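Local coordinates for protein hypothetical glycoside hydrolase (Parabacteroides distasonis, PDB 3TAW) that is of unknown function but is a hypothetical glycoside hydrolase, probably with a five-bladed beta-propeller fold, at residues G169-E174 and G227-L232. Numbering follows the deposited sequence.
Sequences GKFKDE and GELLKL. With EDO (1,2-ethanediol), chain K; EDO (1,2-ethanediol), chain L.
F171 and L229 meet between two surface loops of a chain rich in beta strand, with little helix, probably the five-bladed beta-propeller of its family. Segment 169-174 follows the short helix 166-169 and leads toward strand 179-186. Segment 227-232 lies in the loop between strands 220-221 and 244-254. The L229 side chain lies over one face of the F171 ring. Its CD2 sits 4.0 Å from the ring centroid, 21° off the ring normal, and is offset toward the rim. This is a CH-pi contact. L229 CG lies above the same face, outside the rim, 3.7 Å from F171 CE1. The two side chains run past each other in opposite directions. The other face of the ring is covered by K170, whose CG stands 3.9 Å above the plane near its centre. The ring is thus held between a leucine methyl and a lysine methylene. L223 also touches F171, and Y209 and W203 pack against L229.

K170 CG is anti to the backbone N (chi1 -176°), and the rest of the chain is extended. This carries the amine across to the second loop. There NZ donates a hydrogen bond to G227 O at 2.8 Å, from above the carbonyl plane. The same G227 O lies near the plane of the F171 ring, at its edge, 4.1 Å from CZ.

Two overlapping type I turns, G169 to K172 and F171 to E174, shape the first loop. On its far side R144 binds D173 OD1 and K172 O. There K172 NZ also forms a salt bridge with D173 OD2 at 3.0 Å, meeting it on the syn side of the carboxylate.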
ATOM      1  N   GLY A 169     -13.664  19.310   8.236  1.00 26.10           N
ATOM      2  CA  GLY A 169     -12.293  19.428   7.753  1.00 25.73           C
ATOM      3  C   GLY A 169     -11.212  19.301   8.809  1.00 25.66           C
ATOM      4  O   GLY A 169     -10.076  19.698   8.583  1.00 25.14           O
ATOM      5  N   LYS A 170     -11.559  18.727   9.957  1.00 26.06           N
ATOM      6  CA  LYS A 170     -10.631  18.644  11.083  1.00 27.35           C
ATOM      7  C   LYS A 170      -9.253  18.089  10.711  1.00 26.55           C
ATOM      8  O   LYS A 170      -8.237  18.602  11.172  1.00 26.57           O
ATOM      9  CB  LYS A 170     -11.232  17.798  12.212  1.00 28.76           C
ATOM     10  CG  LYS A 170     -10.359  17.741  13.464  1.00 30.25           C
ATOM     11  CD  LYS A 170     -11.133  17.211  14.675  1.00 31.62           C
ATOM     12  CE  LYS A 170     -10.273  17.220  15.957  1.00 33.25           C
ATOM     13  NZ  LYS A 170     -11.116  16.895  17.160  1.00 34.01           N
ATOM     14  N   PHE A 171      -9.222  17.057   9.875  1.00 24.97           N
ATOM     15  CA  PHE A 171      -7.974  16.375   9.541  1.00 24.90           C
ATOM     16  C   PHE A 171      -7.439  16.693   8.157  1.00 24.96           C
ATOM     17  O   PHE A 171      -6.490  16.051   7.719  1.00 23.92           O
ATOM     18  CB  PHE A 171      -8.172  14.870   9.693  1.00 24.64           C
ATOM     19  CG  PHE A 171      -8.551  14.477  11.082  1.00 25.53           C
ATOM     20  CD1 PHE A 171      -7.584  14.430  12.082  1.00 26.53           C
ATOM     21  CD2 PHE A 171      -9.870  14.199  11.408  1.00 26.18           C
ATOM     22  CE1 PHE A 171      -7.918  14.089  13.388  1.00 26.90           C
ATOM     23  CE2 PHE A 171     -10.221  13.855  12.703  1.00 27.69           C
ATOM     24  CZ  PHE A 171      -9.234  13.811  13.706  1.00 27.65           C
ATOM     25  N   LYS A 172      -8.022  17.691   7.483  1.00 25.68           N
ATOM     26  CA  LYS A 172      -7.676  17.971   6.079  1.00 25.89           C
ATOM     27  C   LYS A 172      -6.211  18.396   5.869  1.00 24.57           C
ATOM     28  O   LYS A 172      -5.672  18.240   4.772  1.00 24.08           O
ATOM     29  CB  LYS A 172      -8.634  19.012   5.474  1.00 27.53           C
ATOM     30  CG  LYS A 172      -8.336  20.439   5.845  1.00 29.31           C
ATOM     31  CD  LYS A 172      -9.445  21.389   5.369  1.00 31.11           C
ATOM     32  CE  LYS A 172      -9.068  22.832   5.615  1.00 33.00           C
ATOM     33  NZ  LYS A 172      -7.862  23.226   4.814  1.00 33.81           N
ATOM     34  N   ASP A 173      -5.565  18.888   6.918  1.00 24.07           N
ATOM     35  CA  ASP A 173      -4.177  19.331   6.840  1.00 24.44           C
ATOM     36  C   ASP A 173      -3.242  18.489   7.720  1.00 24.05           C
ATOM     37  O   ASP A 173      -2.104  18.852   7.958  1.00 23.09           O
ATOM     38  CB  ASP A 173      -4.099  20.826   7.209  1.00 26.00           C
ATOM     39  CG  ASP A 173      -4.857  21.705   6.218  1.00 26.69           C
ATOM     40  OD1 ASP A 173      -4.688  21.519   5.000  1.00 25.54           O
ATOM     41  OD2 ASP A 173      -5.606  22.608   6.652  1.00 28.45           O
ATOM     42  N   GLU A 174      -3.731  17.340   8.170  1.00 23.35           N
ATOM     43  CA  GLU A 174      -2.916  16.400   8.916  1.00 23.35           C
ATOM     44  C   GLU A 174      -2.169  15.523   7.948  1.00 21.31           C
ATOM     45  O   GLU A 174      -2.653  15.281   6.828  1.00 21.08           O
ATOM     46  CB  GLU A 174      -3.805  15.547   9.821  1.00 24.69           C
ATOM     47  CG  GLU A 174      -4.338  16.343  11.007  1.00 27.95           C
ATOM     48  CD  GLU A 174      -3.223  16.774  11.935  1.00 29.61           C
ATOM     49  OE1 GLU A 174      -2.552  15.877  12.488  1.00 31.75           O
ATOM     50  OE2 GLU A 174      -3.000  17.992  12.087  1.00 32.43           O
ATOM     51  N   GLY A 227     -12.268  13.223  20.619  1.00 28.76           N
ATOM     52  CA  GLY A 227     -12.270  13.651  19.227  1.00 27.56           C
ATOM     53  C   GLY A 227     -10.918  13.529  18.530  1.00 26.48           C
ATOM     54  O   GLY A 227     -10.707  14.156  17.497  1.00 26.28           O
ATOM     55  N   GLU A 228     -10.023  12.729  19.112  0.50 25.93           N
ATOM     56  CA  GLU A 228      -8.710  12.432  18.534  0.50 25.27           C
ATOM     57  C   GLU A 228      -8.808  11.144  17.724  0.50 23.18           C
ATOM     58  O   GLU A 228      -9.769  10.395  17.870  0.50 22.71           O
ATOM     59  CB  GLU A 228      -7.669  12.224  19.636  0.50 26.55           C
ATOM     60  CG  GLU A 228      -7.700  13.244  20.769  0.50 28.12           C
ATOM     61  CD  GLU A 228      -6.762  12.875  21.906  0.50 29.10           C
ATOM     62  OE1 GLU A 228      -7.170  12.114  22.827  0.50 30.01           O
ATOM     63  OE2 GLU A 228      -5.614  13.362  21.882  0.50 30.01           O
ATOM     64  N   LEU A 229      -7.823  10.884  16.869  1.00 22.06           N
ATOM     65  CA  LEU A 229      -7.815   9.627  16.086  1.00 20.68           C
ATOM     66  C   LEU A 229      -7.717   8.408  17.002  1.00 20.45           C
ATOM     67  O   LEU A 229      -6.856   8.342  17.881  1.00 20.50           O
ATOM     68  CB  LEU A 229      -6.670   9.601  15.092  1.00 20.21           C
ATOM     69  CG  LEU A 229      -6.727  10.619  13.958  1.00 20.70           C
ATOM     70  CD1 LEU A 229      -5.402  10.619  13.189  1.00 19.91           C
ATOM     71  CD2 LEU A 229      -7.917  10.356  13.008  1.00 20.36           C
ATOM     72  N   LEU A 230      -8.617   7.454  16.784  1.00 19.14           N
ATOM     73  CA  LEU A 230      -8.635   6.213  17.521  1.00 18.89           C
ATOM     74  C   LEU A 230      -7.500   5.299  17.032  1.00 18.28           C
ATOM     75  O   LEU A 230      -7.408   4.993  15.833  1.00 17.01           O
ATOM     76  CB  LEU A 230      -9.981   5.528  17.324  1.00 18.87           C
ATOM     77  CG  LEU A 230     -10.243   4.323  18.198  1.00 19.47           C
ATOM     78  CD1 LEU A 230     -10.540   4.778  19.684  1.00 19.77           C
ATOM     79  CD2 LEU A 230     -11.351   3.450  17.588  1.00 19.66           C
ATOM     80  N   LYS A 231      -6.683   4.829  17.972  1.00 17.85           N
ATOM     81  CA  LYS A 231      -5.592   3.918  17.647  1.00 17.82           C
ATOM     82  C   LYS A 231      -6.032   2.478  17.842  1.00 16.96           C
ATOM     83  O   LYS A 231      -6.185   2.027  18.970  1.00 17.81           O
ATOM     84  CB  LYS A 231      -4.377   4.226  18.525  1.00 18.49           C
ATOM     85  CG  LYS A 231      -3.743   5.588  18.242  1.00 19.80           C
ATOM     86  CD  LYS A 231      -2.712   5.917  19.326  1.00 21.48           C
ATOM     87  CE  LYS A 231      -2.355   7.388  19.342  1.00 23.48           C
ATOM     88  NZ  LYS A 231      -1.455   7.696  20.502  1.00 25.55           N
ATOM     89  N   LEU A 232      -6.249   1.745  16.750  1.00 15.11           N
ATOM     90  CA  LEU A 232      -6.637   0.327  16.852  1.00 14.66           C
ATOM     91  C   LEU A 232      -5.503  -0.543  17.388  1.00 14.60           C
ATOM     92  O   LEU A 232      -5.718  -1.470  18.192  1.00 15.21           O
ATOM     93  CB  LEU A 232      -7.092  -0.192  15.476  1.00 14.25           C
ATOM     94  CG  LEU A 232      -8.543   0.136  15.105  1.00 14.45           C
ATOM     95  CD1 LEU A 232      -8.841   1.615  15.065  1.00 14.87           C
ATOM     96  CD2 LEU A 232      -8.888  -0.518  13.739  1.00 14.37           C
TER
HETATM   97  C1  EDO K 396      -5.896  14.446   5.396  1.00 23.26           C
HETATM   98  O1  EDO K 396      -4.496  14.382   5.203  1.00 21.88           O
HETATM   99  C2  EDO K 396      -6.741  14.254   4.129  1.00 24.82           C
HETATM  100  O2  EDO K 396      -6.970  12.908   3.708  1.00 26.51           O
HETATM  101  C1  EDO L 397      -6.021  20.814   0.855  1.00 33.57           C
HETATM  102  O1  EDO L 397      -6.719  19.614   0.489  1.00 28.17           O
HETATM  103  C2  EDO L 397      -6.523  21.350   2.189  1.00 34.60           C
HETATM  104  O2  EDO L 397      -7.897  21.733   2.120  1.00 35.00           O